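Local coordinates for nucleoprotein (Rift valley fever virus, PDB 4H5Q) that encapsidates the viral genomic RNA in ring-shaped oligomers, shielding it from nucleases and presenting it as template for transcription and replication, at residues A29-D34 with P97-L102. Sequence-based numbering, arbitrary orientation.
Sequences AYQGFD and PSRDEL. With nucleotides of chain D.
Arg99 starts with CG anti to its carbonyl carbon (chi1 -65°) and bends at chi3 (46°), which runs its aliphatic part past the Gly32 and Gln31 carbonyls and brings the guanidinium to the Gln31 amide. Gln31 stretches out to meet it, and its NE2 comes over one face of the guanidinium, amide and guanidinium planes 37° apart. As modelled, Gln31 NE2 and Arg99 NH2 are both donors and do not hydrogen-bond. Nearer the Arg99 backbone, Arg99 CG rests 3.3 Å from Gly32 O and Arg99 CD 3.5 Å from Gln31 O. Asp34 CB sits at the guanidinium edge, in its plane, 4.0 Å from Arg99 NH2; the Asp34 carboxylate stays farther off, with OD2 4.7 Å from NH2, a separation that may still let the opposite charges attract. Next to this junction the thymine of DT10 of chain D lies over one face of the Tyr30 ring. Tyr30, Phe33 and Arg99 all bind RNA, so the contact is part of the nucleic-acid-binding surface. Met75 of a neighbouring subunit packs on Arg99. Arg106 of helix 104-110 hydrogen-bonds carbonyls of the Ser98-Glu101 turn, while Phe33 packs on both that helix and helix 35-46; the contact joins the loop between helices 18-28 and 35-46 to the one before helix 104-110.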
ATOM      1  N   ALA B  29      36.841 -10.711  -7.578  1.00 44.95           N
ATOM      2  CA  ALA B  29      35.654 -11.282  -6.925  1.00 44.83           C
ATOM      3  C   ALA B  29      35.528 -10.863  -5.453  1.00 50.93           C
ATOM      4  O   ALA B  29      36.541 -10.725  -4.764  1.00 52.05           O
ATOM      5  CB  ALA B  29      35.692 -12.798  -7.018  1.00 45.77           C
ATOM      6  N   TYR B  30      34.289 -10.633  -4.978  1.00 47.51           N
ATOM      7  CA  TYR B  30      34.022 -10.228  -3.588  1.00 47.47           C
ATOM      8  C   TYR B  30      34.590 -11.269  -2.616  1.00 53.99           C
ATOM      9  O   TYR B  30      34.267 -12.461  -2.697  1.00 53.85           O
ATOM     10  CB  TYR B  30      32.514 -10.023  -3.365  1.00 47.53           C
ATOM     11  CG  TYR B  30      32.118  -9.377  -2.050  1.00 48.86           C
ATOM     12  CD1 TYR B  30      31.785  -8.026  -1.988  1.00 50.21           C
ATOM     13  CD2 TYR B  30      32.018 -10.127  -0.882  1.00 50.45           C
ATOM     14  CE1 TYR B  30      31.413  -7.427  -0.784  1.00 51.64           C
ATOM     15  CE2 TYR B  30      31.664  -9.536   0.333  1.00 52.13           C
ATOM     16  CZ  TYR B  30      31.354  -8.185   0.377  1.00 58.64           C
ATOM     17  OH  TYR B  30      30.958  -7.602   1.565  1.00 57.35           O
ATOM     18  N   GLN B  31      35.467 -10.810  -1.721  1.00 52.17           N
ATOM     19  CA  GLN B  31      36.107 -11.673  -0.747  1.00 53.14           C
ATOM     20  C   GLN B  31      36.039 -11.004   0.617  1.00 61.22           C
ATOM     21  O   GLN B  31      37.000 -10.369   1.068  1.00 61.99           O
ATOM     22  CB  GLN B  31      37.558 -12.017  -1.167  1.00 53.57           C
ATOM     23  CG  GLN B  31      38.108 -13.246  -0.443  1.00 57.63           C
ATOM     24  CD  GLN B  31      39.514 -13.648  -0.813  1.00 78.12           C
ATOM     25  OE1 GLN B  31      39.774 -14.766  -1.279  1.00 74.78           O
ATOM     26  NE2 GLN B  31      40.468 -12.804  -0.502  1.00 72.77           N
ATOM     27  N   GLY B  32      34.895 -11.166   1.271  1.00 59.79           N
ATOM     28  CA  GLY B  32      34.689 -10.649   2.618  1.00 62.09           C
ATOM     29  C   GLY B  32      35.677 -11.248   3.606  1.00 69.30           C
ATOM     30  O   GLY B  32      36.035 -10.623   4.618  1.00 71.22           O
ATOM     31  N   PHE B  33      36.145 -12.471   3.272  1.00 64.51           N
ATOM     32  CA  PHE B  33      37.086 -13.287   4.027  1.00 64.70           C
ATOM     33  C   PHE B  33      37.667 -14.370   3.152  1.00 66.23           C
ATOM     34  O   PHE B  33      37.023 -14.862   2.223  1.00 64.78           O
ATOM     35  CB  PHE B  33      36.381 -13.950   5.227  1.00 67.96           C
ATOM     36  CG  PHE B  33      35.416 -15.046   4.821  1.00 68.66           C
ATOM     37  CD1 PHE B  33      34.150 -14.736   4.334  1.00 68.98           C
ATOM     38  CD2 PHE B  33      35.800 -16.385   4.864  1.00 70.99           C
ATOM     39  CE1 PHE B  33      33.277 -15.743   3.944  1.00 69.44           C
ATOM     40  CE2 PHE B  33      34.923 -17.393   4.469  1.00 73.03           C
ATOM     41  CZ  PHE B  33      33.671 -17.062   4.007  1.00 69.99           C
ATOM     42  N   ASP B  34      38.835 -14.816   3.560  1.00 62.64           N
ATOM     43  CA  ASP B  34      39.653 -15.900   3.028  1.00 61.96           C
ATOM     44  C   ASP B  34      39.454 -17.123   3.962  1.00 66.02           C
ATOM     45  O   ASP B  34      39.733 -17.008   5.160  1.00 67.74           O
ATOM     46  CB  ASP B  34      41.101 -15.366   3.025  1.00 64.34           C
ATOM     47  CG  ASP B  34      42.246 -16.323   2.755  1.00 75.49           C
ATOM     48  OD1 ASP B  34      42.002 -17.382   2.118  1.00 74.66           O
ATOM     49  OD2 ASP B  34      43.406 -15.989   3.137  1.00 81.66           O
ATOM     50  N   PRO B  97      32.627  -7.521   9.167  1.00 67.02           N
ATOM     51  CA  PRO B  97      33.786  -6.730   9.617  1.00 67.75           C
ATOM     52  C   PRO B  97      34.983  -6.883   8.674  1.00 72.97           C
ATOM     53  O   PRO B  97      34.822  -7.355   7.548  1.00 72.54           O
ATOM     54  CB  PRO B  97      34.072  -7.302  11.007  1.00 67.77           C
ATOM     55  CG  PRO B  97      33.534  -8.676  10.986  1.00 69.80           C
ATOM     56  CD  PRO B  97      32.554  -8.819   9.866  1.00 65.73           C
ATOM     57  N   SER B  98      36.179  -6.461   9.126  1.00 71.39           N
ATOM     58  CA  SER B  98      37.429  -6.597   8.377  1.00 72.87           C
ATOM     59  C   SER B  98      37.722  -8.092   8.097  1.00 75.37           C
ATOM     60  O   SER B  98      37.053  -8.958   8.653  1.00 74.46           O
ATOM     61  CB  SER B  98      38.585  -5.929   9.123  1.00 79.65           C
ATOM     62  OG  SER B  98      38.450  -6.005  10.534  1.00 92.35           O
ATOM     63  N   ARG B  99      38.691  -8.388   7.228  1.00 72.37           N
ATOM     64  CA  ARG B  99      39.010  -9.751   6.792  1.00 70.70           C
ATOM     65  C   ARG B  99      39.737 -10.628   7.876  1.00 72.53           C
ATOM     66  O   ARG B  99      39.564 -11.851   7.850  1.00 70.34           O
ATOM     67  CB  ARG B  99      39.799  -9.709   5.468  1.00 73.49           C
ATOM     68  CG  ARG B  99      38.960  -9.137   4.285  1.00 82.45           C
ATOM     69  CD  ARG B  99      39.645  -9.126   2.922  1.00 79.91           C
ATOM     70  NE  ARG B  99      40.314 -10.397   2.644  1.00 85.65           N
ATOM     71  CZ  ARG B  99      41.476 -10.514   2.011  1.00105.47           C
ATOM     72  NH1 ARG B  99      42.091  -9.437   1.530  1.00103.71           N
ATOM     73  NH2 ARG B  99      42.025 -11.707   1.838  1.00 86.92           N
ATOM     74  N   ASP B 100      40.491 -10.025   8.834  1.00 69.54           N
ATOM     75  CA  ASP B 100      41.156 -10.764   9.928  1.00 67.95           C
ATOM     76  C   ASP B 100      40.182 -10.910  11.121  1.00 66.76           C
ATOM     77  O   ASP B 100      40.617 -11.172  12.256  1.00 66.24           O
ATOM     78  CB  ASP B 100      42.472 -10.069  10.364  1.00 72.39           C
ATOM     79  CG  ASP B 100      43.458  -9.786   9.240  1.00 93.43           C
ATOM     80  OD1 ASP B 100      43.897 -10.758   8.570  1.00 96.50           O
ATOM     81  OD2 ASP B 100      43.802  -8.595   9.034  1.00100.22           O
ATOM     82  N   GLU B 101      38.860 -10.743  10.852  1.00 58.87           N
ATOM     83  CA  GLU B 101      37.813 -10.848  11.866  1.00 56.29           C
ATOM     84  C   GLU B 101      36.915 -12.033  11.602  1.00 57.76           C
ATOM     85  O   GLU B 101      36.556 -12.290  10.454  1.00 58.35           O
ATOM     86  CB  GLU B 101      36.974  -9.563  11.960  1.00 58.59           C
ATOM     87  CG  GLU B 101      37.654  -8.393  12.659  1.00 68.60           C
ATOM     88  CD  GLU B 101      37.973  -8.512  14.144  1.00 89.80           C
ATOM     89  OE1 GLU B 101      37.435  -9.416  14.829  1.00 71.57           O
ATOM     90  OE2 GLU B 101      38.782  -7.685  14.623  1.00 89.02           O
ATOM     91  N   LEU B 102      36.558 -12.751  12.672  1.00 52.20           N
ATOM     92  CA  LEU B 102      35.686 -13.916  12.639  1.00 50.30           C
ATOM     93  C   LEU B 102      34.225 -13.555  12.989  1.00 53.69           C
ATOM     94  O   LEU B 102      33.963 -12.747  13.882  1.00 54.22           O
ATOM     95  CB  LEU B 102      36.178 -14.998  13.635  1.00 49.13           C
ATOM     96  CG  LEU B 102      37.502 -15.774  13.377  1.00 52.58           C
ATOM     97  CD1 LEU B 102      37.826 -16.668  14.561  1.00 52.03           C
ATOM     98  CD2 LEU B 102      37.389 -16.688  12.207  1.00 51.09           C
TER
ATOM     99  P    DT D  10      27.901  -4.980  -2.894  1.00 65.47           P
ATOM    100  OP1  DT D  10      27.511  -3.664  -2.330  1.00 64.82           O
ATOM    101  OP2  DT D  10      29.351  -5.291  -3.075  1.00 66.31           O
ATOM    102  O5'  DT D  10      27.288  -6.184  -2.039  1.00 69.44           O
ATOM    103  C5'  DT D  10      26.047  -6.137  -1.340  1.00 73.19           C
ATOM    104  C4'  DT D  10      25.981  -7.273  -0.333  1.00 76.80           C
ATOM    105  O4'  DT D  10      26.149  -8.528  -1.034  1.00 77.44           O
ATOM    106  C3'  DT D  10      27.029  -7.244   0.774  1.00 80.17           C
ATOM    107  O3'  DT D  10      26.446  -7.445   2.062  1.00 84.84           O
ATOM    108  C2'  DT D  10      27.996  -8.362   0.424  1.00 78.99           C
ATOM    109  C1'  DT D  10      27.181  -9.292  -0.454  1.00 77.92           C
ATOM    110  N1   DT D  10      27.985  -9.990  -1.513  1.00 77.73           N
ATOM    111  C2   DT D  10      28.500 -11.249  -1.231  1.00 78.58           C
ATOM    112  O2   DT D  10      28.313 -11.853  -0.170  1.00 79.05           O
ATOM    113  N3   DT D  10      29.212 -11.814  -2.278  1.00 78.33           N
ATOM    114  C4   DT D  10      29.442 -11.281  -3.544  1.00 77.68           C
ATOM    115  O4   DT D  10      30.127 -11.947  -4.335  1.00 77.34           O
ATOM    116  C5   DT D  10      28.906  -9.932  -3.756  1.00 77.07           C
ATOM    117  C7   DT D  10      29.103  -9.164  -5.041  1.00 76.24           C
ATOM    118  C6   DT D  10      28.207  -9.380  -2.746  1.00 77.24           C
TER